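Side-chain contacts in caspase-1 (Spodoptera frugiperda, PDB 1M72), which is a cysteine endopeptidase of the caspase family that probably acts in the activation cascade that executes apoptosis: residues Cys209-Leu212 with Glu218-Ile221; Ser238-Pro241 with Met246-Gln249. All coordinates share one frame; numbering follows the deposited sequence.

Contact 1 (Cys209-Leu212 with Glu218-Ile221)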
loop_
_atom_site.group_PDB
_atom_site.type_symbol
_atom_site.label_atom_id
_atom_site.label_comp_id
_atom_site.label_asym_id
_atom_site.label_seq_id
_atom_site.Cartn_x
_atom_site.Cartn_y
_atom_site.Cartn_z
ATOM N N CYS C 209 5.426 11.505 -13.408
ATOM C CA CYS C 209 5.751 11.677 -14.813
ATOM C C CYS C 209 7.257 11.706 -15.068
ATOM O O CYS C 209 7.742 11.104 -16.057
ATOM C CB CYS C 209 5.066 12.932 -15.358
ATOM S SG CYS C 209 3.265 12.697 -15.480
ATOM N N GLU C 210 7.994 12.371 -14.182
ATOM C CA GLU C 210 9.449 12.420 -14.308
ATOM C C GLU C 210 10.078 11.024 -14.146
ATOM O O GLU C 210 10.954 10.642 -14.920
ATOM C CB GLU C 210 10.069 13.392 -13.280
ATOM C CG GLU C 210 11.598 13.501 -13.375
ATOM C CD GLU C 210 12.197 14.673 -12.553
ATOM O OE1 GLU C 210 12.031 14.709 -11.308
ATOM O OE2 GLU C 210 12.853 15.565 -13.153
ATOM N N GLU C 211 9.630 10.247 -13.167
ATOM C CA GLU C 211 10.210 8.919 -12.960
ATOM C C GLU C 211 9.840 7.963 -14.105
ATOM O O GLU C 211 10.649 7.105 -14.502
ATOM C CB GLU C 211 9.733 8.346 -11.628
ATOM C CG GLU C 211 10.715 7.439 -10.965
ATOM C CD GLU C 211 12.106 8.066 -10.839
ATOM O OE1 GLU C 211 12.247 9.126 -10.190
ATOM O OE2 GLU C 211 13.056 7.483 -11.393
ATOM N N LEU C 212 8.613 8.108 -14.613
ATOM C CA LEU C 212 8.140 7.308 -15.732
ATOM C C LEU C 212 8.935 7.670 -16.985
ATOM O O LEU C 212 9.263 6.787 -17.772
ATOM C CB LEU C 212 6.649 7.533 -15.994
ATOM C CG LEU C 212 5.695 6.836 -15.005
ATOM C CD1 LEU C 212 4.238 7.127 -15.356
ATOM C CD2 LEU C 212 5.964 5.304 -15.014
ATOM N N GLU C 218 12.152 0.187 -17.853
ATOM C CA GLU C 218 13.041 -0.796 -17.256
ATOM C C GLU C 218 12.953 -1.090 -15.799
ATOM O O GLU C 218 13.501 -2.095 -15.362
ATOM C CB GLU C 218 14.486 -0.384 -17.509
ATOM C CG GLU C 218 14.736 0.159 -18.879
ATOM C CD GLU C 218 15.724 1.326 -18.866
ATOM O OE1 GLU C 218 15.326 2.445 -18.423
ATOM O OE2 GLU C 218 16.888 1.106 -19.295
ATOM N N ARG C 219 12.304 -0.230 -15.034
ATOM C CA ARG C 219 12.256 -0.429 -13.598
ATOM C C ARG C 219 10.921 -1.015 -13.161
ATOM O O ARG C 219 9.900 -0.678 -13.746
ATOM C CB ARG C 219 12.525 0.925 -12.980
ATOM C CG ARG C 219 12.381 1.059 -11.524
ATOM C CD ARG C 219 12.985 2.396 -11.140
ATOM N NE ARG C 219 14.436 2.346 -11.261
ATOM C CZ ARG C 219 15.265 3.382 -11.132
ATOM N NH1 ARG C 219 14.814 4.615 -10.879
ATOM N NH2 ARG C 219 16.573 3.163 -11.239
ATOM N N ASP C 220 10.917 -1.910 -12.164
ATOM C CA ASP C 220 9.641 -2.450 -11.712
ATOM C C ASP C 220 8.837 -1.338 -10.976
ATOM O O ASP C 220 9.415 -0.414 -10.353
ATOM C CB ASP C 220 9.836 -3.707 -10.866
ATOM C CG ASP C 220 10.191 -3.409 -9.424
ATOM O OD1 ASP C 220 9.251 -3.153 -8.631
ATOM O OD2 ASP C 220 11.410 -3.429 -9.102
ATOM N N ILE C 221 7.514 -1.450 -11.108
ATOM C CA ILE C 221 6.548 -0.484 -10.617
ATOM C C ILE C 221 6.718 -0.107 -9.142
ATOM O O ILE C 221 6.753 1.086 -8.805
ATOM C CB ILE C 221 5.057 -0.970 -10.967
ATOM C CG1 ILE C 221 4.096 0.230 -11.013
ATOM C CG2 ILE C 221 4.523 -1.926 -9.908
ATOM C CD1 ILE C 221 4.623 1.381 -11.778
#
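Glu211 and Arg219 meet through one atom each, OE2 and NH1, which stand 3.4 Å apart as a salt bridge with no hydrogen bond assigned to it. The carboxylate oxygen comes up at the edge of the guanidinium, near its plane, and the two flat groups are turned by 23° against each other. Both chains kink to get there: Glu211 folds at its second torsion (chi2 51°), while Arg219 runs extended as far as CD and then turns at chi3 (-72°). This is the loose flank of the contact, with Arg219 partly exposed and only 78 Å² buried between the segments in all.

The opposite character belongs to Leu212 and Ile221. They do not touch each other, yet both are buried: Leu212 packs on Val64 and Leu65 of helix 54-67 and on Leu224, and Ile221 on Leu259 and Leu263. These residues belong to the connection from helix 203-215 into helix 221-235, two helices that flank the central sheet of the caspase domain. Asp220 stands at the N-cap of the second helix, where its OD2 also bonds Thr223 OG1.

Glu211 OE1 forms a salt bridge with Lys231, so each carboxylate oxygen faces a different cation; this double pairing would be expected to favour the ionised carboxylate.

Contact 2 (Ser238-Pro241 with Met246-Gln249); sequences SNAP and MHQQ
Ser238 OG is gripped twice by the facing segment: it donates to Met246 O at 2.7 Å and accepts from Gln249 N at 2.5 Å, a value so short that its exact length is doubtful. The hydroxyl reaches both because chi1 (73°) sets it between the backbone N and carbonyl carbon of its own residue. Around it, Ser238 N donates to Gln249 O at 2.8 Å, while Gln248 N bonds Ser238 O only weakly. Gln248 has a left-handed backbone conformation (phi 60°, psi 39°), and the N-H of the next residue, Gln249, is the one taken by the Ser238 hydroxyl.

A second polar link lies beyond: Ala240 N donates to His247 ND1 at 2.6 Å, close to the ring plane, so ND1 serves as an acceptor. His247 O in turn receives Gln249 NE2 at 2.8 Å, the donor standing above the carbonyl plane; Gln249 bends at chi2 to fold its amide back.

Both segments belong to the long loop between helix 221-235 and strand 254-257, which in caspases borders the substrate cleft. Here Asn239 N hydrogen-bonds an acidic side chain of the bound peptide, consistent with an S4 pocket, and Met246 packs on an apolar one. Trp195 lies against Ser238, Met246 and Gln249.

The imidazole is the centre of the outer packing. Gln248 CG lies over one face and Pro241 CA over the other, both toward the rim, and Pro241 CG comes within 4.0 Å of His247 CE1. The Asn239 amide runs alongside at the ring edge, its plane 66° from that of the imidazole. On the inner side Ala240 CB touches Met246 CB at 4.2 Å.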
loop_
_atom_site.group_PDB
_atom_site.type_symbol
_atom_site.label_atom_id
_atom_site.label_comp_id
_atom_site.label_asym_id
_atom_site.label_seq_id
_atom_site.Cartn_x
_atom_site.Cartn_y
_atom_site.Cartn_z
ATOM N N SER C 238 5.941 23.138 0.684
ATOM C CA SER C 238 5.000 24.192 0.358
ATOM C C SER C 238 5.546 25.579 0.663
ATOM O O SER C 238 6.383 25.779 1.566
ATOM C CB SER C 238 3.665 23.992 1.114
ATOM O OG SER C 238 3.800 24.301 2.503
ATOM N N ASN C 239 5.065 26.523 -0.114
ATOM C CA ASN C 239 5.419 27.915 0.092
ATOM C C ASN C 239 4.105 28.670 0.015
ATOM O O ASN C 239 3.494 28.777 -1.060
ATOM C CB ASN C 239 6.397 28.441 -0.978
ATOM C CG ASN C 239 6.637 29.957 -0.864
ATOM O OD1 ASN C 239 6.236 30.721 -1.737
ATOM N ND2 ASN C 239 7.281 30.387 0.211
ATOM N N ALA C 240 3.674 29.160 1.169
ATOM C CA ALA C 240 2.440 29.917 1.298
ATOM C C ALA C 240 2.684 30.918 2.423
ATOM O O ALA C 240 2.189 30.757 3.529
ATOM C CB ALA C 240 1.314 28.984 1.663
ATOM N N PRO C 241 3.477 31.961 2.156
ATOM C CA PRO C 241 3.790 32.988 3.168
ATOM C C PRO C 241 2.564 33.706 3.755
ATOM O O PRO C 241 2.623 34.242 4.862
ATOM C CB PRO C 241 4.718 33.949 2.427
ATOM C CG PRO C 241 5.351 33.051 1.330
ATOM C CD PRO C 241 4.164 32.229 0.878
ATOM N N MET C 246 -0.186 26.718 6.568
ATOM C CA MET C 246 -0.043 25.983 5.297
ATOM C C MET C 246 1.386 26.106 4.716
ATOM O O MET C 246 1.726 25.517 3.696
ATOM C CB MET C 246 -1.001 26.542 4.255
ATOM C CG MET C 246 -2.464 26.548 4.665
ATOM S SD MET C 246 -3.007 24.900 5.073
ATOM C CE MET C 246 -3.220 24.188 3.336
ATOM N N HIS C 247 2.224 26.869 5.392
ATOM C CA HIS C 247 3.546 27.132 4.902
ATOM C C HIS C 247 4.644 26.138 5.298
ATOM O O HIS C 247 4.698 25.696 6.425
ATOM C CB HIS C 247 3.924 28.561 5.314
ATOM C CG HIS C 247 5.148 29.075 4.631
ATOM N ND1 HIS C 247 5.260 29.138 3.257
ATOM C CD2 HIS C 247 6.330 29.515 5.134
ATOM C CE1 HIS C 247 6.460 29.596 2.947
ATOM N NE2 HIS C 247 7.127 29.832 4.067
ATOM N N GLN C 248 5.521 25.822 4.343
ATOM C CA GLN C 248 6.634 24.892 4.528
ATOM C C GLN C 248 6.166 23.516 4.919
ATOM O O GLN C 248 6.781 22.869 5.754
ATOM C CB GLN C 248 7.597 25.411 5.604
ATOM C CG GLN C 248 8.133 26.823 5.311
ATOM C CD GLN C 248 9.149 27.272 6.339
ATOM O OE1 GLN C 248 9.278 28.456 6.604
ATOM N NE2 GLN C 248 9.879 26.317 6.926
ATOM N N GLN C 249 5.070 23.070 4.323
ATOM C CA GLN C 249 4.558 21.751 4.651
ATOM C C GLN C 249 5.134 20.714 3.680
ATOM O O GLN C 249 5.603 21.058 2.584
ATOM C CB GLN C 249 3.026 21.772 4.650
ATOM C CG GLN C 249 2.463 22.861 5.581
ATOM C CD GLN C 249 2.758 22.562 7.036
ATOM O OE1 GLN C 249 2.289 21.561 7.558
ATOM N NE2 GLN C 249 3.557 23.414 7.690
#

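How the contacts relate
The contacts fall on either side of helix 221-235 along the chain: contact 1 at its start, contact 2 in the loop that follows it. Their centres are about 29 Å apart, and they do not touch. Both are partly buried. The centre of contact 1 is about 13 Å from that of the chain, with Glu211 buried and Arg219 partly exposed; that of contact 2 is about 25 Å out, with Ser238 and Ala240 buried among exposed neighbours. Contact 1 joins helix to loop by a single charged pair, contact 2 loop to loop by neutral hydrogen bonds. Whereas contact 1 lies away from the residues assigned to the active site by similarity, contact 2 meets the bound peptide directly.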